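Local coordinates for gamma-glutamyltranspeptidase (Streptomyces lincolnensis, PDB 6J3I), which probably cleaves or transfers gamma-glutamyl-type amide groups as a member of the Ntn-hydrolase gamma-glutamyltranspeptidase family related to LmbA, at residues Gly34-Ala39 with Asn432-Thr437; Ala58-Ile63 with Cys76-Ala81; His140-Val145 with Glu181-Pro186; Arg227-Pro232 with Gly243-Ala248; Leu283-Leu288 with Lys310-Asp315. The protein carries 1 engineered substitution. One frame throughout, in Å; residues are numbered along the deposited sequence.

How the interactions relate
All five contacts belong to the gamma-glutamyltranspeptidase fold. Interactions 1 and 2 touch: strands 433-436 and 61-66 are neighbouring antiparallel strands, and V434 CG1 is 3.5 Å from I63 CG2. Their centres are about 17 Å apart. Strand 433-436 also pairs with strand 424-428. The engineered threonine-to-alanine change comes just before strand 424-428, probably at the family's nucleophile, so interaction 1 flanks the probable active-site strand. Interaction 4 comes within about 6 Å of interaction 2, nearest atoms, without touching it. Interaction 3 joins two loops, and interaction 5 is a buried helix pair. These two lie on opposite sides of the chain's centre, with their own centres about 42 Å apart.

Interaction 1 of 5, residues Gly34-Ala39 with Asn432-Thr437; sequences GNAYDA and NMVAAT
The first turn of helix 36-50 packs against strand 433-436 through A36 and Y37, a helix-on-sheet contact of the Ntn-hydrolase fold. The Y37 ring reaches the strand with its CG beside the backbone N (chi1 -49°). Its hydroxyl donates to M433 O at 3.1 Å. The donor stands above the carbonyl plane, 44° out of it, and M433 O lies at the ring edge. V434 CG1 also meets the ring edge, in plane, at 3.9 Å from Y37 CD1. V434 CG2 comes in obliquely, 3.5 Å from Y37 CD1, and also packs on A36 CB at 3.6 Å. N432 crosses the tyrosine at about a right angle and sets its CB 3.7 Å from Y37 OH. The N432 amide is held from outside, by A68 N on OD1. A phenylalanine in place of Y37 would probably leave M433 O without its hydroxyl donor and remove the polar tie between helix and strand.

The helix start is fixed by a capping box. N35 OD1 accepts from D38 N at 2.9 Å, nearly in line with its C=O bond. In return D38 OD2 accepts from N35 N at 2.9 Å, on the anti lone pair. T124 OG1 and K125 N bind the D38 carboxylate as well. Around the contact, helix 111-122 brings H122 against the Y37 ring and L118 beside it. Helix 20-31 packs on D38 and A39, and strand 424-428 pairs with the V434 strand and places D428 OD2 at A36 N.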
# COMPACT_ATOMS: atom_id res chain seq x y z
N GLY A 34 -24.29 6.90 5.70
CA GLY A 34 -23.34 5.80 5.91
C GLY A 34 -22.28 6.15 6.95
O GLY A 34 -22.18 7.32 7.35
N ASN A 35 -21.50 5.15 7.37
CA ASN A 35 -20.39 5.37 8.32
C ASN A 35 -19.03 5.32 7.60
O ASN A 35 -18.97 5.19 6.37
CB ASN A 35 -20.48 4.42 9.54
CG ASN A 35 -20.27 2.95 9.18
OD1 ASN A 35 -19.63 2.61 8.20
ND2 ASN A 35 -20.79 2.07 10.02
N ALA A 36 -17.94 5.46 8.35
CA ALA A 36 -16.59 5.46 7.77
C ALA A 36 -16.26 4.20 6.95
O ALA A 36 -15.56 4.28 5.95
CB ALA A 36 -15.56 5.64 8.87
N TYR A 37 -16.78 3.06 7.40
CA TYR A 37 -16.50 1.75 6.79
C TYR A 37 -17.32 1.58 5.51
O TYR A 37 -16.79 1.11 4.50
CB TYR A 37 -16.75 0.64 7.84
CG TYR A 37 -16.04 0.97 9.15
CD1 TYR A 37 -14.66 1.17 9.17
CD2 TYR A 37 -16.75 1.19 10.33
CE1 TYR A 37 -14.00 1.52 10.34
CE2 TYR A 37 -16.09 1.54 11.51
CZ TYR A 37 -14.71 1.70 11.50
OH TYR A 37 -14.02 2.06 12.63
N ASP A 38 -18.59 1.99 5.53
CA ASP A 38 -19.38 2.07 4.31
C ASP A 38 -18.63 2.92 3.27
O ASP A 38 -18.53 2.56 2.10
CB ASP A 38 -20.75 2.71 4.57
CG ASP A 38 -21.61 1.89 5.49
OD1 ASP A 38 -21.82 0.69 5.22
OD2 ASP A 38 -22.12 2.44 6.50
N ALA A 39 -18.10 4.05 3.72
CA ALA A 39 -17.49 5.03 2.84
C ALA A 39 -16.21 4.53 2.20
O ALA A 39 -15.98 4.74 1.02
CB ALA A 39 -17.21 6.30 3.60
N ASN A 432 -15.63 7.16 14.21
CA ASN A 432 -15.03 5.94 13.66
C ASN A 432 -13.97 6.33 12.66
O ASN A 432 -14.19 7.24 11.87
CB ASN A 432 -16.07 5.09 12.93
CG ASN A 432 -17.17 4.59 13.84
OD1 ASN A 432 -16.91 4.15 14.97
ND2 ASN A 432 -18.40 4.63 13.36
N MET A 433 -12.83 5.64 12.70
CA MET A 433 -11.76 5.84 11.72
C MET A 433 -11.36 4.57 10.97
O MET A 433 -11.43 3.45 11.51
CB MET A 433 -10.54 6.44 12.40
CG MET A 433 -10.82 7.74 13.12
SD MET A 433 -9.40 8.23 14.10
CE MET A 433 -8.66 9.40 12.97
N VAL A 434 -10.97 4.76 9.71
CA VAL A 434 -10.34 3.72 8.88
C VAL A 434 -9.14 4.31 8.16
O VAL A 434 -9.12 5.49 7.83
CB VAL A 434 -11.23 3.22 7.72
CG1 VAL A 434 -11.14 1.70 7.61
CG2 VAL A 434 -12.67 3.68 7.85
N ALA A 435 -8.17 3.45 7.87
CA ALA A 435 -7.06 3.79 6.99
C ALA A 435 -6.68 2.53 6.22
O ALA A 435 -6.42 1.48 6.83
CB ALA A 435 -5.88 4.33 7.78
N ALA A 436 -6.66 2.62 4.89
CA ALA A 436 -6.40 1.45 4.04
C ALA A 436 -5.48 1.82 2.89
O ALA A 436 -5.60 2.90 2.32
CB ALA A 436 -7.72 0.91 3.49
N THR A 437 -4.55 0.92 2.56
CA THR A 437 -3.71 1.10 1.37
C THR A 437 -3.90 -0.11 0.45
O THR A 437 -3.16 -1.09 0.56
CB THR A 437 -2.23 1.49 1.68
OG1 THR A 437 -1.31 0.73 0.90
CG2 THR A 437 -1.92 1.31 3.11

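Interaction 2 of 5, residues Ala58-Ile63 with Cys76-Ala81; sequences AGEVPI and CGQGVA
E60 and Q78 lie side by side and point the same way, with carboxylate and amide planes 22° apart. The E60 chain bends at chi2, and its CG lies 3.4 Å from Q78 OE1. The Q78 chain starts with CG anti to its backbone N (chi1 177°) and then bends at chi2, which lays the amide alongside the glutamate. Q78 NE2 gives E60 OE2 a weak hydrogen bond of 3.4 Å. It also makes a weak bond to G79 O. A water joins the two segments again: it donates to E60 OE2 at 2.9 Å and accepts from G79 N.

The same residues continue into the end of the beta hairpin of strands 61-66 and 73-77. V61 and G77 form an antiparallel hydrogen-bonded pair. V61 N donates to G77 O at 3.0 Å, and G77 N makes a weak bond to V61 O, 2.8 Å long but bent. A CB on G77 would clash with V61 O, which suits glycine there.

The stronger polar partners lie outside: R459 makes a salt bridge to E60 OE1, and T481 OG1 bonds to Q78 OE1. The carboxylate is thus held mainly by the arginine and the water, with the Q78 amide a secondary donor.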
# COMPACT_ATOMS: atom_id res chain seq x y z
N ALA A 58 -8.48 -7.63 -7.87
CA ALA A 58 -7.76 -8.86 -7.54
C ALA A 58 -6.42 -8.62 -6.81
O ALA A 58 -5.60 -9.54 -6.66
CB ALA A 58 -7.53 -9.68 -8.80
N GLY A 59 -6.21 -7.39 -6.35
CA GLY A 59 -5.05 -7.07 -5.52
C GLY A 59 -5.28 -7.42 -4.06
O GLY A 59 -5.92 -8.42 -3.74
N GLU A 60 -4.75 -6.57 -3.18
CA GLU A 60 -4.70 -6.83 -1.74
C GLU A 60 -4.87 -5.52 -0.99
O GLU A 60 -4.77 -4.45 -1.57
CB GLU A 60 -3.38 -7.50 -1.35
CG GLU A 60 -2.13 -6.96 -2.06
CD GLU A 60 -1.74 -7.71 -3.34
OE1 GLU A 60 -1.24 -7.03 -4.27
OE2 GLU A 60 -1.90 -8.95 -3.43
N VAL A 61 -5.13 -5.62 0.31
CA VAL A 61 -5.36 -4.45 1.17
C VAL A 61 -5.22 -4.78 2.66
O VAL A 61 -5.92 -5.65 3.17
CB VAL A 61 -6.75 -3.81 0.89
CG1 VAL A 61 -7.90 -4.74 1.26
CG2 VAL A 61 -6.89 -2.48 1.61
N PRO A 62 -4.30 -4.08 3.37
CA PRO A 62 -4.40 -3.95 4.82
C PRO A 62 -5.33 -2.80 5.20
O PRO A 62 -5.28 -1.73 4.59
CB PRO A 62 -2.96 -3.65 5.26
CG PRO A 62 -2.13 -3.60 4.04
CD PRO A 62 -3.03 -3.54 2.86
N ILE A 63 -6.18 -3.04 6.20
CA ILE A 63 -7.11 -2.04 6.73
C ILE A 63 -6.87 -1.97 8.23
O ILE A 63 -6.84 -3.01 8.90
CB ILE A 63 -8.58 -2.44 6.48
CG1 ILE A 63 -8.78 -2.88 5.02
CG2 ILE A 63 -9.53 -1.30 6.87
CD1 ILE A 63 -10.16 -3.41 4.70
N CYS A 76 -6.77 -8.00 7.64
CA CYS A 76 -5.74 -8.46 6.72
C CYS A 76 -6.36 -8.94 5.43
O CYS A 76 -6.86 -10.06 5.36
CB CYS A 76 -4.94 -9.59 7.33
SG CYS A 76 -3.80 -10.31 6.13
N GLY A 77 -6.29 -8.09 4.41
CA GLY A 77 -6.67 -8.49 3.05
C GLY A 77 -5.48 -8.77 2.15
O GLY A 77 -5.56 -8.56 0.93
N GLN A 78 -4.37 -9.21 2.74
CA GLN A 78 -3.22 -9.68 1.99
C GLN A 78 -3.37 -11.18 1.85
O GLN A 78 -3.33 -11.92 2.83
CB GLN A 78 -1.90 -9.33 2.69
CG GLN A 78 -0.65 -9.85 2.00
CD GLN A 78 -0.45 -9.26 0.61
OE1 GLN A 78 -0.12 -8.09 0.48
NE2 GLN A 78 -0.66 -10.07 -0.42
N GLY A 79 -3.55 -11.63 0.61
CA GLY A 79 -3.67 -13.05 0.32
C GLY A 79 -2.35 -13.80 0.39
O GLY A 79 -1.27 -13.20 0.48
N VAL A 80 -2.46 -15.12 0.32
CA VAL A 80 -1.33 -16.01 0.46
C VAL A 80 -0.85 -16.55 -0.88
O VAL A 80 -1.53 -16.42 -1.90
CB VAL A 80 -1.66 -17.20 1.40
CG1 VAL A 80 -2.01 -16.69 2.80
CG2 VAL A 80 -2.78 -18.08 0.85
N ALA A 81 0.33 -17.14 -0.86
CA ALA A 81 0.83 -17.90 -1.99
C ALA A 81 -0.01 -19.18 -2.12
O ALA A 81 -0.45 -19.74 -1.12
CB ALA A 81 2.31 -18.25 -1.82
O HOH W 1 -3.72 -10.85 -2.25

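Interaction 3 of 5, residues His140-Val145 with Glu181-Pro186; sequences HGHAPV and ELLRNP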
# COMPACT_ATOMS: atom_id res chain seq x y z
N HIS A 140 -20.12 4.25 -17.55
CA HIS A 140 -20.33 5.60 -18.15
C HIS A 140 -19.09 6.46 -18.30
O HIS A 140 -19.09 7.44 -19.06
CB HIS A 140 -21.38 6.39 -17.37
CG HIS A 140 -22.68 5.68 -17.30
ND1 HIS A 140 -23.41 5.37 -18.43
CD2 HIS A 140 -23.37 5.17 -16.25
CE1 HIS A 140 -24.51 4.73 -18.07
NE2 HIS A 140 -24.50 4.59 -16.75
N GLY A 141 -18.05 6.10 -17.55
CA GLY A 141 -16.74 6.66 -17.76
C GLY A 141 -16.33 7.73 -16.78
O GLY A 141 -17.16 8.27 -16.03
N HIS A 142 -15.04 8.00 -16.79
CA HIS A 142 -14.44 9.08 -16.01
C HIS A 142 -13.26 9.62 -16.82
O HIS A 142 -12.67 8.90 -17.63
CB HIS A 142 -13.98 8.56 -14.65
CG HIS A 142 -12.60 7.98 -14.64
ND1 HIS A 142 -12.33 6.70 -15.05
CD2 HIS A 142 -11.41 8.52 -14.28
CE1 HIS A 142 -11.03 6.46 -14.94
NE2 HIS A 142 -10.45 7.56 -14.47
N ALA A 143 -12.93 10.88 -16.61
CA ALA A 143 -11.80 11.52 -17.28
C ALA A 143 -10.52 11.13 -16.53
O ALA A 143 -10.38 11.47 -15.35
CB ALA A 143 -11.98 13.02 -17.31
N PRO A 144 -9.60 10.41 -17.20
CA PRO A 144 -8.45 9.88 -16.49
C PRO A 144 -7.27 10.85 -16.35
O PRO A 144 -7.11 11.78 -17.14
CB PRO A 144 -8.03 8.69 -17.36
CG PRO A 144 -8.32 9.17 -18.74
CD PRO A 144 -9.60 9.97 -18.60
N VAL A 145 -6.46 10.58 -15.35
CA VAL A 145 -5.19 11.25 -15.17
C VAL A 145 -4.24 10.76 -16.28
O VAL A 145 -4.39 9.65 -16.77
CB VAL A 145 -4.67 10.96 -13.75
CG1 VAL A 145 -3.26 11.45 -13.54
CG2 VAL A 145 -5.57 11.66 -12.73
N GLU A 181 -11.04 12.71 -22.11
CA GLU A 181 -12.07 11.84 -22.69
C GLU A 181 -12.44 10.78 -21.69
O GLU A 181 -11.63 10.38 -20.85
CB GLU A 181 -11.58 11.15 -23.97
CG GLU A 181 -12.08 11.78 -25.27
CD GLU A 181 -11.03 12.65 -25.94
OE1 GLU A 181 -9.95 12.12 -26.28
OE2 GLU A 181 -11.30 13.86 -26.15
N LEU A 182 -13.67 10.28 -21.84
CA LEU A 182 -14.21 9.27 -20.96
C LEU A 182 -13.59 7.89 -21.21
O LEU A 182 -13.74 7.32 -22.29
CB LEU A 182 -15.74 9.21 -21.09
CG LEU A 182 -16.45 10.52 -20.71
CD1 LEU A 182 -17.94 10.43 -21.00
CD2 LEU A 182 -16.22 10.89 -19.25
N LEU A 183 -12.85 7.42 -20.21
CA LEU A 183 -12.33 6.06 -20.15
C LEU A 183 -13.37 5.16 -19.50
O LEU A 183 -13.83 5.44 -18.40
CB LEU A 183 -11.04 6.04 -19.32
CG LEU A 183 -10.50 4.68 -18.85
CD1 LEU A 183 -10.24 3.75 -20.03
CD2 LEU A 183 -9.23 4.88 -18.03
N ARG A 184 -13.69 4.05 -20.17
CA ARG A 184 -14.64 3.07 -19.64
C ARG A 184 -14.04 1.67 -19.59
O ARG A 184 -13.09 1.35 -20.30
CB ARG A 184 -15.92 3.00 -20.47
CG ARG A 184 -16.21 4.23 -21.30
CD ARG A 184 -17.31 3.96 -22.31
NE ARG A 184 -18.50 4.77 -22.04
CZ ARG A 184 -18.71 6.00 -22.51
NH1 ARG A 184 -17.83 6.62 -23.30
NH2 ARG A 184 -19.83 6.62 -22.18
N ASN A 185 -14.65 0.86 -18.74
CA ASN A 185 -14.39 -0.57 -18.66
C ASN A 185 -15.78 -1.21 -18.51
O ASN A 185 -16.22 -1.50 -17.40
CB ASN A 185 -13.47 -0.88 -17.47
CG ASN A 185 -12.97 -2.32 -17.46
OD1 ASN A 185 -13.50 -3.19 -18.15
ND2 ASN A 185 -11.94 -2.57 -16.65
N PRO A 186 -16.49 -1.40 -19.64
CA PRO A 186 -17.83 -2.01 -19.59
C PRO A 186 -17.87 -3.43 -19.02
O PRO A 186 -18.87 -3.83 -18.44
CB PRO A 186 -18.29 -2.01 -21.07
CG PRO A 186 -17.07 -1.72 -21.88
CD PRO A 186 -16.16 -0.93 -21.00
O HOH W 2 -13.47 4.31 -15.87
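L183 O is gripped from several directions by residues 141-142 and a water. H142 N donates to it at 3.3 Å, tilted 28° from the carbonyl plane. Water 2 donates to it at 2.8 Å. G141 CA adds a CA-H...O contact at 3.2 Å. The same water lies at the edge of the H142 ring, in plane, 2.8 Å from H142 ND1, and so ties the imidazole to the opposite main chain. L183 N returns a bond of 3.0 Å to H142 O. The pair H142-L183 is thus a single antiparallel bridge between two loops.

The side chains of H142 and L183 run alongside each other, pointing the same way. L183 swings CG opposite its own amide nitrogen (chi1 166°), which carries CD2 up to H142 CE1 at 3.9 Å and to P144 CB at 4.1 Å. L182 CD1 rests near H140 O on the more exposed side.

G141 is the first residue to leave helical geometry after helix 127-139, with positive phi. A CB here would clash with L182 CB, and the backbone angles alone call for glycine. H140 O lies over one face of the R184 guanidinium, too poorly angled for a hydrogen bond.

R184 instead uses NE on E139 O, and N185 OD1 caps helix 186-199 at L188 N. The segments are joined by two backbone bonds and a bridging water, with L183 and L182 packing beside them. L183 O is therefore satisfied by both a peptide N-H and a water.

Interaction 4 of 5, residues Arg227-Pro232 with Gly243-Ala248; sequences RQARRP and GTLTAA
R230 sets its CG beside its own backbone N (chi1 -72°), which puts R230 CG within 4.2 Å of G243 O. The other side-chain contact is set by the backbone: A229 CB packs on L245 CB at 3.9 Å.

The polar link is a single backbone bond. G243 N donates to A229 O at 2.7 Å, with an angle of 153° at the hydrogen. A229 is the last residue of helix 220-229. R231 N reaches back to Q228 O at 3.1 Å in the turn that follows. The bond from G243 closes the base of the small hairpin of strands 233-234 and 240-241, which lies between the two segments. A CB on G243 would come to 3.0 Å from A229 O, so glycine lets the backbones meet closely.

Just past the contact T246 stands at the N-cap of helix 247-252. Its side chain makes no capping bond; OG1 turns back to T244 O in a weak bond. Outside the pair, R227 NH1 forms a salt bridge with E451.

Chemically this is a helix end whose last carbonyl finds a donor at the base of the hairpin. A small alanine-leucine patch stands beside that bond, and the charged end of R230 takes no part in it.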
# COMPACT_ATOMS: atom_id res chain seq x y z
N ARG A 227 -8.80 -20.09 -14.50
CA ARG A 227 -8.71 -20.35 -15.94
C ARG A 227 -7.61 -19.47 -16.56
O ARG A 227 -6.74 -19.96 -17.27
CB ARG A 227 -10.08 -20.08 -16.58
CG ARG A 227 -10.28 -20.63 -17.99
CD ARG A 227 -11.65 -20.22 -18.56
NE ARG A 227 -12.76 -20.78 -17.78
CZ ARG A 227 -13.82 -20.12 -17.29
NH1 ARG A 227 -14.00 -18.81 -17.51
NH2 ARG A 227 -14.73 -20.78 -16.59
N GLN A 228 -7.65 -18.17 -16.24
CA GLN A 228 -6.61 -17.22 -16.67
C GLN A 228 -5.24 -17.58 -16.11
O GLN A 228 -4.26 -17.56 -16.84
CB GLN A 228 -6.95 -15.79 -16.21
CG GLN A 228 -6.67 -14.60 -17.14
CD GLN A 228 -5.78 -14.84 -18.35
OE1 GLN A 228 -4.58 -15.00 -18.23
NE2 GLN A 228 -6.38 -14.78 -19.52
N ALA A 229 -5.19 -17.89 -14.82
CA ALA A 229 -3.93 -18.22 -14.13
C ALA A 229 -3.23 -19.40 -14.78
O ALA A 229 -2.01 -19.44 -14.84
CB ALA A 229 -4.17 -18.51 -12.66
N ARG A 230 -4.03 -20.35 -15.29
CA ARG A 230 -3.53 -21.56 -15.95
C ARG A 230 -3.25 -21.44 -17.46
O ARG A 230 -2.83 -22.42 -18.07
CB ARG A 230 -4.51 -22.71 -15.68
CG ARG A 230 -4.47 -23.22 -14.25
CD ARG A 230 -5.24 -24.52 -14.08
NE ARG A 230 -4.51 -25.67 -14.64
CZ ARG A 230 -4.78 -26.29 -15.80
NH1 ARG A 230 -4.03 -27.32 -16.18
NH2 ARG A 230 -5.78 -25.90 -16.60
N ARG A 231 -3.49 -20.27 -18.05
CA ARG A 231 -3.14 -20.01 -19.45
C ARG A 231 -1.69 -19.55 -19.54
O ARG A 231 -1.32 -18.61 -18.82
CB ARG A 231 -4.07 -18.95 -20.07
CG ARG A 231 -5.43 -19.50 -20.49
CD ARG A 231 -6.20 -18.55 -21.40
NE ARG A 231 -7.04 -17.63 -20.62
CZ ARG A 231 -8.36 -17.75 -20.39
NH1 ARG A 231 -9.08 -18.77 -20.87
NH2 ARG A 231 -8.97 -16.82 -19.65
N PRO A 232 -0.85 -20.19 -20.40
CA PRO A 232 0.55 -19.79 -20.59
C PRO A 232 0.69 -18.31 -20.94
O PRO A 232 0.09 -17.85 -21.91
CB PRO A 232 1.03 -20.67 -21.76
CG PRO A 232 0.17 -21.88 -21.68
CD PRO A 232 -1.14 -21.48 -21.07
N GLY A 243 0.44 -20.29 -13.93
CA GLY A 243 0.29 -20.16 -12.48
C GLY A 243 -0.13 -21.47 -11.85
O GLY A 243 -0.79 -22.30 -12.49
N THR A 244 0.26 -21.67 -10.59
CA THR A 244 -0.13 -22.85 -9.80
C THR A 244 -1.47 -22.68 -9.07
O THR A 244 -2.07 -23.66 -8.60
CB THR A 244 0.97 -23.23 -8.79
OG1 THR A 244 1.09 -22.22 -7.77
CG2 THR A 244 2.32 -23.40 -9.50
N LEU A 245 -1.92 -21.43 -8.97
CA LEU A 245 -3.24 -21.05 -8.45
C LEU A 245 -4.36 -22.01 -8.84
O LEU A 245 -4.47 -22.42 -9.99
CB LEU A 245 -3.58 -19.64 -8.95
CG LEU A 245 -4.49 -18.67 -8.18
CD1 LEU A 245 -5.88 -18.60 -8.78
CD2 LEU A 245 -4.55 -18.91 -6.68
N THR A 246 -5.23 -22.30 -7.88
CA THR A 246 -6.17 -23.42 -7.96
C THR A 246 -7.54 -22.99 -7.42
O THR A 246 -7.64 -22.04 -6.64
CB THR A 246 -5.51 -24.62 -7.22
OG1 THR A 246 -4.87 -25.48 -8.18
CG2 THR A 246 -6.46 -25.44 -6.40
N ALA A 247 -8.60 -23.66 -7.86
CA ALA A 247 -9.96 -23.44 -7.34
C ALA A 247 -10.03 -23.53 -5.81
O ALA A 247 -10.64 -22.68 -5.15
CB ALA A 247 -10.92 -24.45 -7.95
N ALA A 248 -9.42 -24.59 -5.28
CA ALA A 248 -9.25 -24.81 -3.83
C ALA A 248 -8.51 -23.71 -3.03
O ALA A 248 -8.94 -23.38 -1.92
CB ALA A 248 -8.60 -26.16 -3.58

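Interaction 5 of 5, residues Leu283-Leu288 with Lys310-Asp315; sequences LQQLAL and KLAMAD
Q284 meets the neighbouring helix first at CB and again at its amide. Its CB packs on A312 CB at 4.0 Å. CG stands beside the backbone N (chi1 -77°) and the chain is extended beyond it, which carries the amide over to D315. CD lies 4.0 Å from D315 CB. NE2 then donates to D315 OD2 at 3.0 Å, with an angle of 141° at the hydrogen. The acceptor lies in the amide plane, and the carboxylate oxygen uses its anti lone pair. The amide and carboxylate planes are nearly coplanar, although the two side chains cross at about a right angle. The other end of the amide, OE1, is bonded to Y320 OH. A leucine in place of Q284 would probably leave D315 OD2 without its amide donor and Y320 OH without this acceptor.

The contact joins helices 280-288 and 299-319. Their short segments run at 136° to each other, with axes 8.9 Å apart at closest approach. Helix 280-288 packs through L283, L286 and A287 on Y263 of strand 256-265. The pair thus belongs to a helical layer over the strands, consistent with the alpha-beta-beta-alpha Ntn-hydrolase fold. A312 offers a small side chain at this crossing, and Q285 CG comes to 3.5 Å from A312 CB. The Q285 amide itself binds V281 O and D507 O. Farther along, L288 CD2 packs on L311 CB at 3.9 Å and on A312 CB at 4.2 Å.

D315 has more partners than the glutamine. Y336 OH also bonds to its OD2, and G355 N bonds to OD1. Helix 334-341 lies against L288 through N337 and R340.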
# COMPACT_ATOMS: atom_id res chain seq x y z
N LEU A 283 7.63 1.65 13.20
CA LEU A 283 7.80 1.41 14.63
C LEU A 283 9.27 1.31 15.04
O LEU A 283 9.72 1.98 15.97
CB LEU A 283 7.00 0.15 15.04
CG LEU A 283 5.50 0.32 15.33
CD1 LEU A 283 4.84 1.46 14.57
CD2 LEU A 283 4.70 -0.95 15.12
N GLN A 284 10.03 0.49 14.31
CA GLN A 284 11.47 0.34 14.60
C GLN A 284 12.28 1.64 14.50
O GLN A 284 13.27 1.82 15.22
CB GLN A 284 12.10 -0.73 13.71
CG GLN A 284 11.78 -2.15 14.14
CD GLN A 284 12.71 -3.18 13.53
OE1 GLN A 284 12.26 -4.08 12.83
NE2 GLN A 284 14.01 -3.05 13.79
N GLN A 285 11.86 2.53 13.60
CA GLN A 285 12.54 3.81 13.45
C GLN A 285 12.24 4.74 14.62
O GLN A 285 13.09 5.54 15.00
CB GLN A 285 12.14 4.48 12.14
CG GLN A 285 12.66 3.76 10.91
CD GLN A 285 12.00 4.29 9.65
OE1 GLN A 285 12.39 5.34 9.12
NE2 GLN A 285 10.98 3.59 9.17
N LEU A 286 11.04 4.65 15.17
CA LEU A 286 10.67 5.41 16.36
C LEU A 286 11.55 4.99 17.54
O LEU A 286 12.28 5.81 18.09
CB LEU A 286 9.17 5.23 16.68
CG LEU A 286 8.18 6.37 16.36
CD1 LEU A 286 8.68 7.42 15.37
CD2 LEU A 286 6.84 5.82 15.89
N ALA A 287 11.51 3.71 17.88
CA ALA A 287 12.32 3.13 18.95
C ALA A 287 13.83 3.44 18.87
O ALA A 287 14.51 3.48 19.89
CB ALA A 287 12.12 1.63 19.00
N LEU A 288 14.32 3.62 17.64
CA LEU A 288 15.70 4.05 17.36
C LEU A 288 16.04 5.47 17.77
O LEU A 288 17.20 5.77 18.04
CB LEU A 288 16.02 3.90 15.86
CG LEU A 288 16.89 2.72 15.38
CD1 LEU A 288 16.72 1.44 16.18
CD2 LEU A 288 16.62 2.44 13.91
N LYS A 310 17.90 3.09 7.49
CA LYS A 310 18.79 2.02 6.99
C LYS A 310 18.89 0.86 7.98
O LYS A 310 18.66 -0.30 7.61
CB LYS A 310 20.19 2.57 6.68
CG LYS A 310 20.28 3.18 5.29
CD LYS A 310 20.82 4.61 5.25
CE LYS A 310 22.24 4.68 4.74
NZ LYS A 310 22.66 6.07 4.40
N LEU A 311 19.22 1.19 9.22
CA LEU A 311 19.21 0.22 10.32
C LEU A 311 17.89 -0.55 10.38
O LEU A 311 17.89 -1.78 10.38
CB LEU A 311 19.47 0.93 11.66
CG LEU A 311 20.90 0.99 12.25
CD1 LEU A 311 21.98 0.26 11.44
CD2 LEU A 311 21.32 2.43 12.50
N ALA A 312 16.78 0.18 10.41
CA ALA A 312 15.45 -0.41 10.56
C ALA A 312 15.05 -1.29 9.38
O ALA A 312 14.41 -2.33 9.56
CB ALA A 312 14.42 0.70 10.76
N MET A 313 15.42 -0.86 8.18
CA MET A 313 15.15 -1.62 6.95
C MET A 313 15.96 -2.91 6.87
O MET A 313 15.47 -3.92 6.37
CB MET A 313 15.41 -0.76 5.71
CG MET A 313 14.41 0.37 5.53
SD MET A 313 12.76 -0.19 5.10
CE MET A 313 12.56 0.54 3.48
N ALA A 314 17.20 -2.87 7.34
CA ALA A 314 18.05 -4.06 7.40
C ALA A 314 17.38 -5.14 8.23
O ALA A 314 17.39 -6.32 7.86
CB ALA A 314 19.42 -3.73 7.96
N ASP A 315 16.78 -4.72 9.34
CA ASP A 315 16.05 -5.64 10.20
C ASP A 315 14.80 -6.18 9.51
O ASP A 315 14.46 -7.34 9.71
CB ASP A 315 15.68 -5.00 11.55
CG ASP A 315 16.84 -4.99 12.54
OD1 ASP A 315 17.87 -5.66 12.29
OD2 ASP A 315 16.71 -4.31 13.58